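Local coordinates for NmrA family protein (Shigella flexneri 2a, PDB 3QVO) that is of unknown function but, as a Rossmann-fold member of the NmrA family, probably binds NAD(P), at residues 44-58 and 65-77. Sequence-based numbering, arbitrary orientation.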
# COMPACT_ATOMS: atom_id res chain seq x y z
N ALA A 44 -3.84 1.44 -15.52
CA ALA A 44 -4.43 2.40 -16.48
C ALA A 44 -5.04 1.74 -17.72
O ALA A 44 -5.93 2.29 -18.37
CB ALA A 44 -3.37 3.40 -16.92
N ASP A 45 -4.55 0.57 -18.09
CA ASP A 45 -5.06 -0.07 -19.29
C ASP A 45 -5.96 -1.25 -18.94
O ASP A 45 -6.37 -1.97 -19.83
CB ASP A 45 -3.91 -0.48 -20.20
CG ASP A 45 -3.14 -1.61 -19.63
OD1 ASP A 45 -3.55 -2.05 -18.53
OD2 ASP A 45 -2.13 -2.06 -20.24
N LYS A 46 -6.28 -1.45 -17.66
CA LYS A 46 -7.24 -2.46 -17.25
C LYS A 46 -8.61 -1.77 -17.32
O LYS A 46 -8.95 -0.99 -16.47
CB LYS A 46 -6.93 -3.00 -15.84
CG LYS A 46 -5.44 -3.45 -15.60
CD LYS A 46 -5.27 -4.97 -15.64
CE LYS A 46 -3.79 -5.44 -15.71
NZ LYS A 46 -3.07 -5.18 -14.38
N GLN A 47 -9.40 -2.06 -18.35
CA GLN A 47 -10.65 -1.32 -18.63
C GLN A 47 -11.83 -1.79 -17.72
O GLN A 47 -12.90 -1.19 -17.71
CB GLN A 47 -11.02 -1.38 -20.14
CG GLN A 47 -9.79 -1.60 -21.15
CD GLN A 47 -10.18 -1.86 -22.62
OE1 GLN A 47 -10.50 -0.92 -23.39
NE2 GLN A 47 -10.11 -3.13 -23.04
N THR A 48 -11.62 -2.84 -16.93
CA THR A 48 -12.63 -3.29 -15.96
C THR A 48 -12.28 -2.94 -14.48
O THR A 48 -12.93 -3.41 -13.55
CB THR A 48 -12.80 -4.76 -16.11
OG1 THR A 48 -11.63 -5.41 -15.64
CG2 THR A 48 -12.96 -5.08 -17.58
N ILE A 49 -11.24 -2.15 -14.28
CA ILE A 49 -10.95 -1.55 -13.01
C ILE A 49 -11.38 -0.10 -13.07
O ILE A 49 -11.18 0.57 -14.08
CB ILE A 49 -9.45 -1.48 -12.76
CG1 ILE A 49 -8.86 -2.88 -12.68
CG2 ILE A 49 -9.16 -0.53 -11.54
CD1 ILE A 49 -8.75 -3.47 -11.36
N LYS A 50 -11.94 0.40 -12.00
CA LYS A 50 -12.05 1.83 -11.83
C LYS A 50 -11.17 2.19 -10.63
O LYS A 50 -11.40 1.65 -9.53
CB LYS A 50 -13.48 2.24 -11.55
CG LYS A 50 -13.59 3.72 -11.14
CD LYS A 50 -15.03 4.15 -10.76
CE LYS A 50 -15.02 5.36 -9.76
NZ LYS A 50 -16.42 5.98 -9.49
N GLN A 51 -10.19 3.07 -10.83
CA GLN A 51 -9.29 3.42 -9.71
C GLN A 51 -9.56 4.82 -9.21
O GLN A 51 -9.60 5.77 -9.97
CB GLN A 51 -7.80 3.25 -10.10
CG GLN A 51 -7.33 3.94 -11.37
CD GLN A 51 -5.87 3.65 -11.68
OE1 GLN A 51 -5.09 3.43 -10.76
NE2 GLN A 51 -5.49 3.71 -12.95
N THR A 52 -9.80 4.94 -7.92
CA THR A 52 -10.06 6.21 -7.31
C THR A 52 -8.79 6.64 -6.62
O THR A 52 -8.26 5.91 -5.80
CB THR A 52 -11.15 6.09 -6.29
OG1 THR A 52 -12.34 5.62 -6.93
CG2 THR A 52 -11.40 7.44 -5.56
N LEU A 53 -8.30 7.82 -6.96
CA LEU A 53 -6.98 8.28 -6.55
C LEU A 53 -7.17 9.42 -5.57
O LEU A 53 -7.52 10.54 -5.94
CB LEU A 53 -6.19 8.73 -7.75
CG LEU A 53 -6.11 7.74 -8.92
CD1 LEU A 53 -5.24 8.32 -10.04
CD2 LEU A 53 -5.62 6.33 -8.52
N PHE A 54 -6.96 9.10 -4.29
CA PHE A 54 -7.22 9.97 -3.18
C PHE A 54 -5.89 10.55 -2.73
O PHE A 54 -5.01 9.80 -2.33
CB PHE A 54 -7.79 9.10 -2.09
CG PHE A 54 -8.35 9.81 -0.91
CD1 PHE A 54 -9.69 10.21 -0.88
CD2 PHE A 54 -7.56 9.98 0.23
CE1 PHE A 54 -10.21 10.81 0.27
CE2 PHE A 54 -8.06 10.58 1.36
CZ PHE A 54 -9.40 11.01 1.40
N ALA A 55 -5.75 11.87 -2.80
CA ALA A 55 -4.56 12.53 -2.37
C ALA A 55 -4.80 13.93 -1.83
O ALA A 55 -5.74 14.62 -2.21
CB ALA A 55 -3.58 12.60 -3.54
N ARG A 56 -3.88 14.35 -0.98
CA ARG A 56 -3.91 15.61 -0.31
C ARG A 56 -3.75 16.72 -1.30
O ARG A 56 -4.47 17.71 -1.27
CB ARG A 56 -2.76 15.68 0.72
CG ARG A 56 -3.14 15.32 2.16
CD ARG A 56 -1.92 15.27 3.10
NE ARG A 56 -1.69 16.54 3.83
CZ ARG A 56 -1.82 16.70 5.16
NH1 ARG A 56 -2.18 15.67 5.97
NH2 ARG A 56 -1.58 17.90 5.71
N GLN A 57 -2.75 16.57 -2.17
CA GLN A 57 -2.48 17.55 -3.20
C GLN A 57 -2.55 16.82 -4.54
O GLN A 57 -1.56 16.26 -5.01
CB GLN A 57 -1.13 18.22 -2.97
CG GLN A 57 -1.07 18.95 -1.64
CD GLN A 57 0.29 19.59 -1.39
OE1 GLN A 57 1.28 18.90 -1.09
NE2 GLN A 57 0.35 20.91 -1.50
N PRO A 58 -3.76 16.78 -5.13
CA PRO A 58 -3.96 16.01 -6.35
C PRO A 58 -3.34 16.64 -7.54
O PRO A 58 -3.01 15.94 -8.47
CB PRO A 58 -5.49 15.95 -6.49
CG PRO A 58 -5.99 17.04 -5.67
CD PRO A 58 -5.04 17.20 -4.55
N TYR A 65 -3.94 11.60 -16.92
CA TYR A 65 -4.71 10.95 -15.89
C TYR A 65 -5.42 9.85 -16.62
O TYR A 65 -6.14 10.14 -17.57
CB TYR A 65 -5.70 11.94 -15.24
CG TYR A 65 -5.07 13.17 -14.61
CD1 TYR A 65 -3.88 13.06 -13.87
CD2 TYR A 65 -5.66 14.44 -14.72
CE1 TYR A 65 -3.30 14.17 -13.28
CE2 TYR A 65 -5.08 15.57 -14.12
CZ TYR A 65 -3.89 15.42 -13.40
OH TYR A 65 -3.26 16.49 -12.78
N PRO A 66 -5.21 8.61 -16.21
CA PRO A 66 -5.87 7.51 -16.89
C PRO A 66 -7.37 7.67 -16.95
O PRO A 66 -7.96 8.26 -16.06
CB PRO A 66 -5.52 6.29 -16.03
CG PRO A 66 -4.65 6.76 -14.94
CD PRO A 66 -4.65 8.22 -14.91
N THR A 67 -7.98 7.10 -17.99
CA THR A 67 -9.41 7.31 -18.24
C THR A 67 -10.25 6.53 -17.27
O THR A 67 -11.41 6.88 -17.04
CB THR A 67 -9.78 6.92 -19.71
OG1 THR A 67 -9.63 5.51 -19.89
CG2 THR A 67 -8.90 7.66 -20.68
N ASN A 68 -9.67 5.50 -16.65
CA ASN A 68 -10.37 4.73 -15.65
C ASN A 68 -10.16 5.27 -14.20
O ASN A 68 -10.38 4.54 -13.24
CB ASN A 68 -10.01 3.25 -15.76
CG ASN A 68 -8.55 2.97 -15.34
OD1 ASN A 68 -7.79 3.90 -15.04
ND2 ASN A 68 -8.17 1.69 -15.29
N SER A 69 -9.79 6.55 -14.05
CA SER A 69 -9.47 7.12 -12.73
C SER A 69 -10.42 8.19 -12.33
O SER A 69 -11.06 8.82 -13.15
CB SER A 69 -8.07 7.73 -12.68
OG SER A 69 -7.99 8.94 -13.44
N GLN A 70 -10.54 8.35 -11.01
CA GLN A 70 -11.25 9.44 -10.44
C GLN A 70 -10.29 9.99 -9.40
O GLN A 70 -9.74 9.24 -8.58
CB GLN A 70 -12.57 9.00 -9.82
CG GLN A 70 -13.27 10.10 -9.11
CD GLN A 70 -14.78 10.01 -9.19
OE1 GLN A 70 -15.40 9.23 -8.46
NE2 GLN A 70 -15.39 10.80 -10.09
N ILE A 71 -10.07 11.29 -9.45
CA ILE A 71 -9.10 11.92 -8.59
C ILE A 71 -9.83 12.78 -7.59
O ILE A 71 -10.54 13.73 -7.96
CB ILE A 71 -8.12 12.77 -9.37
CG1 ILE A 71 -7.22 11.87 -10.22
CG2 ILE A 71 -7.25 13.56 -8.38
CD1 ILE A 71 -6.49 12.62 -11.32
N ILE A 72 -9.68 12.39 -6.35
CA ILE A 72 -10.33 12.99 -5.20
C ILE A 72 -9.33 13.66 -4.24
O ILE A 72 -8.30 13.06 -3.87
CB ILE A 72 -11.09 11.94 -4.45
CG1 ILE A 72 -12.23 11.37 -5.36
CG2 ILE A 72 -11.65 12.54 -3.18
CD1 ILE A 72 -12.86 10.10 -4.80
N MSE A 73 -9.61 14.91 -3.92
CA MSE A 73 -8.81 15.65 -2.94
C MSE A 73 -9.26 15.28 -1.54
O MSE A 73 -10.41 15.47 -1.18
CB MSE A 73 -8.90 17.18 -3.10
CG MSE A 73 -7.96 17.95 -2.10
SE MSE A 73 -7.85 19.84 -2.56
CE MSE A 73 -9.59 20.38 -1.83
N GLY A 74 -8.34 14.75 -0.77
CA GLY A 74 -8.63 14.42 0.62
C GLY A 74 -7.46 13.86 1.44
O GLY A 74 -6.49 13.31 0.94
N ASP A 75 -7.66 13.97 2.74
CA ASP A 75 -6.71 13.60 3.75
C ASP A 75 -7.36 12.42 4.44
O ASP A 75 -8.55 12.49 4.74
CB ASP A 75 -6.65 14.82 4.67
CG ASP A 75 -5.76 14.64 5.85
OD1 ASP A 75 -5.35 13.52 6.20
OD2 ASP A 75 -5.48 15.69 6.47
N VAL A 76 -6.62 11.33 4.70
CA VAL A 76 -7.22 10.19 5.42
C VAL A 76 -7.68 10.50 6.85
O VAL A 76 -8.55 9.82 7.38
CB VAL A 76 -6.30 8.92 5.44
CG1 VAL A 76 -5.94 8.55 3.98
CG2 VAL A 76 -5.09 9.12 6.28
N LEU A 77 -7.17 11.55 7.47
CA LEU A 77 -7.71 11.94 8.77
C LEU A 77 -8.93 12.83 8.64
O LEU A 77 -9.51 13.23 9.65
CB LEU A 77 -6.65 12.60 9.67
CG LEU A 77 -5.44 11.68 9.90
CD1 LEU A 77 -4.37 12.32 10.80
CD2 LEU A 77 -5.91 10.35 10.49
O HOH W 1 -6.25 5.40 -19.21
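Asn-68 and Gln-51 lock side chain to side chain where the two strands begin: Gln-51 NE2, bonded also to Ile-40 O, donates to Asn-68 OD1 at 3.1 Å, nearly straight at 167°, the amide planes close to perpendicular. Asn-68 ND2 donates to Leu-43 O at the end of helix 34-43 and to Lys-46 O at 3.0 Å, joining that helix end and the turn at 46-49 to the turn leading into strand 69-73. Its chi1 of 70° sets CG between its own N and carbonyl carbon, bringing the amide there. The backbones then form a parallel ladder of six bonds, starting with Gln-51 N to Asn-68 O at 2.8 Å and ending with Gly-74 N to Ala-55 O. Strand 49-55 lies between 24-29 and 69-73; the latter, with no further strand partner in the chain, edges the Rossmann sheet. Arg-56 NH1 lies 3.3 Å from Asp-75 OD2, a salt bridge of charges only, the oxygen well out of the guanidinium plane. Near the ladder's C-terminal end, Phe-54 lays one ring face over Gly-74 CA, a CH-pi contact 4.0 Å from the centroid. On the opposite side of the sheet, Leu-53 CD1 meets Ile-71 CG1, and Pro-58 CB rests on Ile-71 CG2 at 3.5 Å.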